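Local coordinates for solute-binding protein Csal_2479 (Chromohalobacter salexigens, PDB 4P1L) that binds D-glucuronate in the periplasm and probably delivers it to a TRAP (tripartite ATP-independent periplasmic) permease for uptake into the cell, at residues Ser143-Leu148 against His229-Glu234; Met188-Val193 against Glu213-Tyr218; Asn207-Tyr212 against Tyr224-His229. All coordinates share one frame; numbering follows the deposited sequence.

Overall arrangement
Contacts 1 and 3 share His-229 and the mixed sheet in which strand 223-230 runs antiparallel to strand 146-150; their centres lie about 7 Å apart. Contact 2 sits farther out, its centre about 12 Å from that of contact 3 and about 15 Å from that of contact 1, but helix 209-214 supplies one segment to each of contacts 2 and 3. Along the chain both are nested within the loop that contact 1 closes, and their own segments alternate. All three touch the bound glucuronate. Contact 1 also lies where the chain passes twice between this sheet and the five-stranded one, as expected at the hinge of a two-lobed solute-binding protein.

Contact 1 of 3, residues Ser143-Leu148 against His229-Glu234. With BDP (beta-D-glucopyranuronic acid), chain C.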
# COMPACT_ATOMS: atom_id res chain seq x y z
N SER A 143 4.57 -1.51 -3.60
CA SER A 143 3.46 -2.46 -3.64
C SER A 143 2.85 -2.53 -5.06
O SER A 143 1.67 -2.81 -5.21
CB SER A 143 2.39 -2.18 -2.57
OG SER A 143 1.59 -1.02 -2.86
N GLY A 144 3.66 -2.27 -6.08
CA GLY A 144 3.22 -2.40 -7.46
C GLY A 144 2.03 -1.50 -7.77
O GLY A 144 1.81 -0.45 -7.14
N ALA A 145 1.26 -1.93 -8.75
CA ALA A 145 0.00 -1.31 -9.10
C ALA A 145 -1.17 -2.23 -8.73
O ALA A 145 -1.11 -3.46 -8.90
CB ALA A 145 -0.02 -0.99 -10.58
N ARG A 146 -2.23 -1.62 -8.22
CA ARG A 146 -3.46 -2.35 -7.90
C ARG A 146 -4.44 -2.34 -9.07
O ARG A 146 -4.69 -1.30 -9.69
CB ARG A 146 -4.16 -1.74 -6.68
CG ARG A 146 -3.24 -1.63 -5.44
CD ARG A 146 -3.86 -0.83 -4.32
NE ARG A 146 -5.04 -1.44 -3.70
CZ ARG A 146 -5.05 -2.13 -2.56
NH1 ARG A 146 -3.94 -2.34 -1.88
NH2 ARG A 146 -6.20 -2.62 -2.10
N SER A 147 -5.01 -3.51 -9.36
CA SER A 147 -5.99 -3.67 -10.43
C SER A 147 -7.24 -4.40 -9.95
O SER A 147 -7.22 -5.15 -8.95
CB SER A 147 -5.36 -4.43 -11.60
OG SER A 147 -4.34 -3.67 -12.21
N LEU A 148 -8.32 -4.19 -10.68
CA LEU A 148 -9.62 -4.79 -10.36
C LEU A 148 -9.67 -6.27 -10.65
O LEU A 148 -9.27 -6.72 -11.73
CB LEU A 148 -10.74 -4.17 -11.20
CG LEU A 148 -11.24 -2.76 -10.96
CD1 LEU A 148 -12.21 -2.36 -12.09
CD2 LEU A 148 -11.92 -2.67 -9.61
N HIS A 229 -4.83 1.22 -11.26
CA HIS A 229 -5.44 2.48 -10.87
C HIS A 229 -4.84 3.18 -9.65
O HIS A 229 -5.06 4.38 -9.47
CB HIS A 229 -6.95 2.27 -10.66
CG HIS A 229 -7.28 1.13 -9.74
ND1 HIS A 229 -7.84 -0.04 -10.18
CD2 HIS A 229 -7.13 1.00 -8.40
CE1 HIS A 229 -8.00 -0.86 -9.16
NE2 HIS A 229 -7.58 -0.25 -8.07
N LEU A 230 -4.06 2.44 -8.85
CA LEU A 230 -3.38 2.96 -7.65
C LEU A 230 -1.99 2.37 -7.58
O LEU A 230 -1.79 1.18 -7.84
CB LEU A 230 -4.14 2.60 -6.36
CG LEU A 230 -5.44 3.33 -6.11
CD1 LEU A 230 -6.26 2.56 -5.09
CD2 LEU A 230 -5.20 4.78 -5.68
N ILE A 231 -1.03 3.22 -7.26
CA ILE A 231 0.33 2.82 -7.03
C ILE A 231 0.67 3.44 -5.67
O ILE A 231 0.97 4.64 -5.55
CB ILE A 231 1.25 3.32 -8.16
CG1 ILE A 231 0.95 2.52 -9.43
CG2 ILE A 231 2.68 3.18 -7.76
CD1 ILE A 231 1.49 3.17 -10.70
N LEU A 232 0.56 2.62 -4.63
CA LEU A 232 0.64 3.09 -3.27
C LEU A 232 2.02 2.76 -2.68
O LEU A 232 2.43 1.58 -2.63
CB LEU A 232 -0.48 2.47 -2.44
CG LEU A 232 -1.88 3.08 -2.70
CD1 LEU A 232 -2.98 2.20 -2.10
CD2 LEU A 232 -1.93 4.49 -2.11
N PRO A 233 2.76 3.79 -2.23
CA PRO A 233 3.94 3.46 -1.45
C PRO A 233 3.54 2.82 -0.12
O PRO A 233 2.39 3.00 0.32
CB PRO A 233 4.59 4.84 -1.18
CG PRO A 233 4.04 5.73 -2.22
CD PRO A 233 2.60 5.25 -2.40
N GLU A 234 4.46 2.10 0.51
CA GLU A 234 4.32 1.69 1.89
C GLU A 234 5.55 2.16 2.68
O GLU A 234 6.64 2.25 2.13
CB GLU A 234 4.20 0.17 1.99
CG GLU A 234 3.18 -0.42 1.02
CD GLU A 234 2.60 -1.76 1.49
OE1 GLU A 234 3.22 -2.41 2.37
OE2 GLU A 234 1.52 -2.14 0.96
C1 BDP C . -1.96 -4.72 0.07
C2 BDP C . -1.17 -3.91 1.09
C3 BDP C . -1.66 -4.23 2.45
C4 BDP C . -3.11 -3.89 2.50
C5 BDP C . -3.90 -4.68 1.43
C6 BDP C . -5.39 -4.33 1.41
O2 BDP C . 0.18 -4.31 0.95
O3 BDP C . -0.94 -3.28 3.40
O4 BDP C . -3.65 -4.18 3.80
O5 BDP C . -3.36 -4.41 0.17
O6A BDP C . -5.97 -4.36 0.27
O1 BDP C . -1.55 -4.39 -1.21
O6B BDP C . -5.99 -4.12 2.48
O HOH W 1 -0.06 -0.21 -5.14
O HOH W 2 3.50 0.67 -5.11
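The carbonyl oxygen of Leu-232 is gripped twice: Ser-143 OG donates to Leu-232 O at 2.7 Å, on a lone pair in the carbonyl plane, and water 2 also donates to it. Water 1 donates to Ser-143 OG at 2.9 Å and accepts from Leu-232 N, so two waters fill in where direct strand pairing has ended. Both segments pass between the five-stranded sheet (strands 135-141 and 234-239) and the four-stranded sheet (strands 146-150 and 223-230), consistent with the hinge of a periplasmic binding-protein fold. Beyond the waters the strands meet directly: Arg-146 N donates to Leu-230 O at 2.9 Å (170° at the hydrogen), and His-229 N reaches Arg-146 O at 3.0 Å by a more bent bond. The same Arg-146 O lies over the centre of one face of the His-229 imidazole. The Arg-146 chain runs past Leu-230 CB and Leu-232 CD1 at its CD, then bends at chi3 (67°), which turns the guanidinium to the sugar. There Arg-146 NH2 donates to the glucuronate carboxylate oxygen O6A at 2.9 Å, nearly straight at 169°, and Arg-146 NH1 to the ring oxygen O5 at 3.0 Å. Arg-146 NE forms a salt bridge with Glu-206, which also binds His-229 NE2, while His-229 ND1 shares a hydrogen bond with Thr-227 OG1. A leucine here would remove the guanidinium, and O6A and O5 would each probably lose a donor while Glu-206 lost its salt-bridge mate. From the 229-234 side, Glu-234 OE2 accepts the hydroxyl proton of sugar O2 at 2.6 Å.

Contact 2 of 3, residues Met188-Val193 against Glu213-Tyr218; sequences MAYGEV and ESSGHY. With BDP (beta-D-glucopyranuronic acid), chain C.
Val-193 presses a methyl group onto the imidazole of His-217 in a CH-pi contact: CG1 lies 3.7 Å from the ring centroid and 27° off its normal. The valine torsion sets CG1 opposite its own backbone N (chi1 174°), which directs that branch at the ring. On the other face of the imidazole sits Ser-215 CB, so the ring is sandwiched between aliphatic groups of both segments. Ser-215 is held by an ST turn, its OG accepting from His-217 N at 3.2 Å while also bonded to Ser-211 O; the chain leaves helix 209-214 through Gly-216, whose phi is positive. Tyr-190 comes from the loop after strand 184-187. With CG anti to the backbone N (chi1 -176°), its ring extends to the helix end, where OH packs on Ser-215 CB at 3.6 Å and CE1 approaches His-217 CE1 obliquely. One face of this phenol ring carries sugar C5, forming a side of the glucuronate pocket. Two waters complete the join, each in a ring plane: water 3 lies 2.9 Å from Tyr-190 OH and donates to Ser-214 OG, which also bonds Pro-210 O, and water 4 donates to Tyr-190 O and lies 2.8 Å from His-217 NE2. Since Tyr-149 OH takes ND1, both imidazole nitrogens have partners. The segments share no direct hydrogen bond, which implies that packing and bridging water hold the sugar-facing tyrosine against the helix end.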
# COMPACT_ATOMS: atom_id res chain seq x y z
N MSE A 188 -13.63 -2.60 3.72
CA MSE A 188 -13.57 -3.84 4.48
C MSE A 188 -12.12 -4.21 4.82
O MSE A 188 -11.22 -3.99 4.00
CB MSE A 188 -14.22 -4.95 3.65
CG MSE A 188 -14.33 -6.27 4.32
SE MSE A 188 -15.07 -7.63 3.06
CE MSE A 188 -16.56 -6.64 2.37
N ALA A 189 -11.91 -4.77 6.00
CA ALA A 189 -10.62 -5.34 6.42
C ALA A 189 -10.13 -6.36 5.41
O ALA A 189 -10.89 -7.20 4.95
CB ALA A 189 -10.71 -5.96 7.79
N TYR A 190 -8.85 -6.28 5.08
CA TYR A 190 -8.21 -7.19 4.11
C TYR A 190 -8.51 -8.67 4.41
O TYR A 190 -8.82 -9.45 3.49
CB TYR A 190 -6.71 -6.90 4.14
CG TYR A 190 -5.84 -7.64 3.15
CD1 TYR A 190 -6.17 -7.71 1.80
CD2 TYR A 190 -4.66 -8.25 3.57
CE1 TYR A 190 -5.36 -8.39 0.91
CE2 TYR A 190 -3.85 -8.92 2.68
CZ TYR A 190 -4.21 -8.99 1.35
OH TYR A 190 -3.41 -9.65 0.45
N GLY A 191 -8.40 -9.07 5.69
CA GLY A 191 -8.56 -10.44 6.11
C GLY A 191 -9.93 -11.04 5.85
O GLY A 191 -10.09 -12.25 5.79
N GLU A 192 -10.92 -10.17 5.67
CA GLU A 192 -12.29 -10.62 5.48
C GLU A 192 -12.69 -10.78 4.02
O GLU A 192 -13.79 -11.27 3.71
CB GLU A 192 -13.22 -9.63 6.15
CG GLU A 192 -13.14 -9.66 7.66
CD GLU A 192 -13.95 -8.59 8.31
OE1 GLU A 192 -14.81 -7.99 7.63
OE2 GLU A 192 -13.74 -8.35 9.53
N VAL A 193 -11.80 -10.38 3.12
CA VAL A 193 -12.19 -10.25 1.71
C VAL A 193 -12.44 -11.61 1.08
O VAL A 193 -13.39 -11.78 0.32
CB VAL A 193 -11.17 -9.47 0.89
CG1 VAL A 193 -11.52 -9.47 -0.60
CG2 VAL A 193 -11.08 -8.05 1.41
N GLU A 213 -2.85 -13.09 -5.20
CA GLU A 213 -2.43 -14.49 -5.13
C GLU A 213 -2.32 -15.01 -3.69
O GLU A 213 -3.00 -15.99 -3.33
CB GLU A 213 -1.12 -14.70 -5.92
CG GLU A 213 -0.48 -16.09 -5.71
CD GLU A 213 0.48 -16.15 -4.53
OE1 GLU A 213 1.39 -15.30 -4.45
OE2 GLU A 213 0.36 -17.07 -3.68
N SER A 214 -1.52 -14.34 -2.86
CA SER A 214 -1.25 -14.84 -1.52
C SER A 214 -2.49 -14.89 -0.63
O SER A 214 -2.63 -15.80 0.18
CB SER A 214 -0.14 -14.05 -0.80
OG SER A 214 -0.51 -12.70 -0.60
N SER A 215 -3.41 -13.94 -0.80
CA SER A 215 -4.66 -13.92 -0.04
C SER A 215 -5.65 -15.01 -0.44
O SER A 215 -6.61 -15.26 0.28
CB SER A 215 -5.40 -12.60 -0.26
OG SER A 215 -5.85 -12.55 -1.61
N GLY A 216 -5.45 -15.62 -1.60
CA GLY A 216 -6.36 -16.62 -2.12
C GLY A 216 -7.53 -16.05 -2.92
O GLY A 216 -8.40 -16.80 -3.34
N HIS A 217 -7.56 -14.73 -3.13
CA HIS A 217 -8.71 -14.12 -3.79
C HIS A 217 -8.89 -14.65 -5.19
O HIS A 217 -10.00 -14.80 -5.65
CB HIS A 217 -8.61 -12.59 -3.82
CG HIS A 217 -8.57 -11.96 -2.46
ND1 HIS A 217 -8.34 -10.63 -2.26
CD2 HIS A 217 -8.73 -12.51 -1.23
CE1 HIS A 217 -8.35 -10.37 -0.96
NE2 HIS A 217 -8.61 -11.49 -0.32
N TYR A 218 -7.77 -15.00 -5.83
CA TYR A 218 -7.79 -15.49 -7.20
C TYR A 218 -8.57 -16.80 -7.35
O TYR A 218 -9.02 -17.13 -8.44
CB TYR A 218 -6.37 -15.70 -7.69
CG TYR A 218 -5.69 -16.94 -7.16
CD1 TYR A 218 -5.07 -16.95 -5.92
CD2 TYR A 218 -5.63 -18.11 -7.92
CE1 TYR A 218 -4.43 -18.08 -5.44
CE2 TYR A 218 -4.99 -19.24 -7.44
CZ TYR A 218 -4.39 -19.22 -6.21
OH TYR A 218 -3.76 -20.33 -5.73
C1 BDP C . -1.96 -4.72 0.07
C2 BDP C . -1.17 -3.91 1.09
C3 BDP C . -1.66 -4.23 2.45
C4 BDP C . -3.11 -3.89 2.50
C5 BDP C . -3.90 -4.68 1.43
C6 BDP C . -5.39 -4.33 1.41
O2 BDP C . 0.18 -4.31 0.95
O3 BDP C . -0.94 -3.28 3.40
O4 BDP C . -3.65 -4.18 3.80
O5 BDP C . -3.36 -4.41 0.17
O6A BDP C . -5.97 -4.36 0.27
O1 BDP C . -1.55 -4.39 -1.21
O6B BDP C . -5.99 -4.12 2.48
O HOH W 3 -1.10 -11.02 1.51
O HOH W 4 -8.87 -11.90 2.43

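Contact 3 of 3, residues Asn207-Tyr212 against Tyr224-His229; sequences NNYPSY and YSLTEH. With BDP (beta-D-glucopyranuronic acid), chain C.
Asn-207 faces two ways, its backbone toward Tyr-224 and its amide toward the sugar. Tyr-224 OH donates to Asn-207 O at 2.6 Å, meeting an in-plane lone pair. The side chain of Asn-207 accepts from sugar O1 through OD1 at 2.7 Å and donates from ND2 to the ring oxygen O5 at 3.1 Å. Asn-208 N also binds that OD1 and steadies it. Asn-208 is the N-cap of helix 209-214: its OD1 receives Ser-211 N at 2.8 Å, while its ND2 bonds Ser-143 O and, weakly, sugar O1. Outside this polar shell stands an aromatic cluster. A first torsion of -171° turns the Tyr-224 ring away from its own backbone N and out from strand 223-230 to the helix start, and Tyr-209 and Tyr-212 both lie on the same side of its plane. The Tyr-209 ring is nearly parallel (20°) but slid away, bringing CE1 within 3.5 Å of Tyr-224 CE1. Tyr-212 is inclined at 41°, and Tyr-224 CD2 lies over a face of its ring, 3.4 Å from Tyr-212 CE2. Farther out, Leu-226, centre of an inverse gamma turn, sets CD2 against Tyr-209 OH, and Ala-221 O accepts from Tyr-212 OH. The chemistry thus falls into layers, a cluster of three tyrosine rings between helix and strand backing a buried tyrosine bond that fixes the carbonyl of the residue whose amide reads both O1 and O5.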
# COMPACT_ATOMS: atom_id res chain seq x y z
N ASN A 207 -6.19 -5.11 -6.18
CA ASN A 207 -4.89 -5.27 -5.54
C ASN A 207 -3.83 -5.63 -6.57
O ASN A 207 -4.13 -5.85 -7.75
CB ASN A 207 -4.95 -6.33 -4.42
CG ASN A 207 -4.24 -5.88 -3.18
OD1 ASN A 207 -3.07 -5.40 -3.24
ND2 ASN A 207 -4.93 -5.94 -2.05
N ASN A 208 -2.60 -5.69 -6.08
CA ASN A 208 -1.46 -6.14 -6.87
C ASN A 208 -1.44 -7.65 -6.96
O ASN A 208 -2.21 -8.33 -6.28
CB ASN A 208 -0.17 -5.62 -6.25
CG ASN A 208 -0.07 -5.95 -4.75
OD1 ASN A 208 -0.27 -7.08 -4.33
ND2 ASN A 208 0.24 -4.93 -3.95
N TYR A 209 -0.58 -8.18 -7.82
CA TYR A 209 -0.52 -9.63 -8.01
C TYR A 209 -0.19 -10.41 -6.72
O TYR A 209 -0.89 -11.38 -6.36
CB TYR A 209 0.45 -9.97 -9.12
CG TYR A 209 -0.06 -9.80 -10.55
CD1 TYR A 209 -1.17 -10.48 -11.00
CD2 TYR A 209 0.62 -8.99 -11.45
CE1 TYR A 209 -1.62 -10.33 -12.34
CE2 TYR A 209 0.19 -8.83 -12.77
CZ TYR A 209 -0.92 -9.51 -13.21
OH TYR A 209 -1.35 -9.37 -14.53
N PRO A 210 0.84 -9.97 -5.98
CA PRO A 210 1.16 -10.79 -4.81
C PRO A 210 0.06 -10.85 -3.78
O PRO A 210 -0.09 -11.91 -3.17
CB PRO A 210 2.44 -10.16 -4.27
CG PRO A 210 3.05 -9.50 -5.46
CD PRO A 210 1.88 -8.96 -6.24
N SER A 211 -0.74 -9.80 -3.64
CA SER A 211 -1.84 -9.85 -2.68
C SER A 211 -2.98 -10.71 -3.19
O SER A 211 -3.51 -11.56 -2.47
CB SER A 211 -2.33 -8.44 -2.37
OG SER A 211 -1.40 -7.77 -1.52
N TYR A 212 -3.34 -10.47 -4.45
CA TYR A 212 -4.39 -11.21 -5.13
C TYR A 212 -4.11 -12.70 -5.02
O TYR A 212 -5.02 -13.47 -4.75
CB TYR A 212 -4.42 -10.75 -6.58
CG TYR A 212 -5.38 -11.47 -7.51
CD1 TYR A 212 -6.73 -11.53 -7.26
CD2 TYR A 212 -4.90 -12.06 -8.70
CE1 TYR A 212 -7.61 -12.17 -8.17
CE2 TYR A 212 -5.76 -12.67 -9.59
CZ TYR A 212 -7.11 -12.72 -9.33
OH TYR A 212 -7.93 -13.34 -10.25
N TYR A 224 -9.09 -10.88 -13.72
CA TYR A 224 -8.22 -9.83 -13.24
C TYR A 224 -8.03 -8.89 -14.42
O TYR A 224 -7.56 -9.31 -15.47
CB TYR A 224 -6.90 -10.44 -12.78
CG TYR A 224 -5.94 -9.52 -12.05
CD1 TYR A 224 -5.01 -8.75 -12.73
CD2 TYR A 224 -5.95 -9.45 -10.66
CE1 TYR A 224 -4.12 -7.91 -12.05
CE2 TYR A 224 -5.08 -8.60 -9.98
CZ TYR A 224 -4.18 -7.83 -10.66
OH TYR A 224 -3.28 -7.03 -9.96
N SER A 225 -8.39 -7.63 -14.23
CA SER A 225 -8.36 -6.66 -15.34
C SER A 225 -7.41 -5.52 -14.96
O SER A 225 -7.60 -4.90 -13.92
CB SER A 225 -9.75 -6.12 -15.60
OG SER A 225 -10.69 -7.15 -15.95
N LEU A 226 -6.44 -5.24 -15.83
CA LEU A 226 -5.29 -4.41 -15.48
C LEU A 226 -5.57 -2.91 -15.55
O LEU A 226 -4.94 -2.14 -16.31
CB LEU A 226 -4.09 -4.82 -16.35
CG LEU A 226 -3.49 -6.17 -15.97
CD1 LEU A 226 -2.64 -6.78 -17.08
CD2 LEU A 226 -2.64 -6.02 -14.72
N THR A 227 -6.49 -2.47 -14.70
CA THR A 227 -6.73 -1.05 -14.52
C THR A 227 -5.51 -0.27 -13.96
O THR A 227 -5.36 0.90 -14.29
CB THR A 227 -7.94 -0.83 -13.61
OG1 THR A 227 -7.81 -1.66 -12.44
CG2 THR A 227 -9.24 -1.14 -14.37
N GLU A 228 -4.70 -0.89 -13.07
CA GLU A 228 -3.47 -0.30 -12.55
C GLU A 228 -3.75 1.12 -12.04
O GLU A 228 -3.01 2.07 -12.31
CB GLU A 228 -2.35 -0.38 -13.60
CG GLU A 228 -2.08 -1.82 -13.99
CD GLU A 228 -1.01 -2.01 -15.04
OE1 GLU A 228 -0.26 -3.01 -14.96
OE2 GLU A 228 -0.93 -1.21 -15.96
N HIS A 229 -4.83 1.22 -11.26
CA HIS A 229 -5.44 2.48 -10.87
C HIS A 229 -4.84 3.18 -9.65
O HIS A 229 -5.06 4.38 -9.47
CB HIS A 229 -6.95 2.27 -10.66
CG HIS A 229 -7.28 1.13 -9.74
ND1 HIS A 229 -7.84 -0.04 -10.18
CD2 HIS A 229 -7.13 1.00 -8.40
CE1 HIS A 229 -8.00 -0.86 -9.16
NE2 HIS A 229 -7.58 -0.25 -8.07
C1 BDP C . -1.96 -4.72 0.07
C2 BDP C . -1.17 -3.91 1.09
C3 BDP C . -1.66 -4.23 2.45
C4 BDP C . -3.11 -3.89 2.50
C5 BDP C . -3.90 -4.68 1.43
C6 BDP C . -5.39 -4.33 1.41
O2 BDP C . 0.18 -4.31 0.95
O3 BDP C . -0.94 -3.28 3.40
O4 BDP C . -3.65 -4.18 3.80
O5 BDP C . -3.36 -4.41 0.17
O6A BDP C . -5.97 -4.36 0.27
O1 BDP C . -1.55 -4.39 -1.21
O6B BDP C . -5.99 -4.12 2.48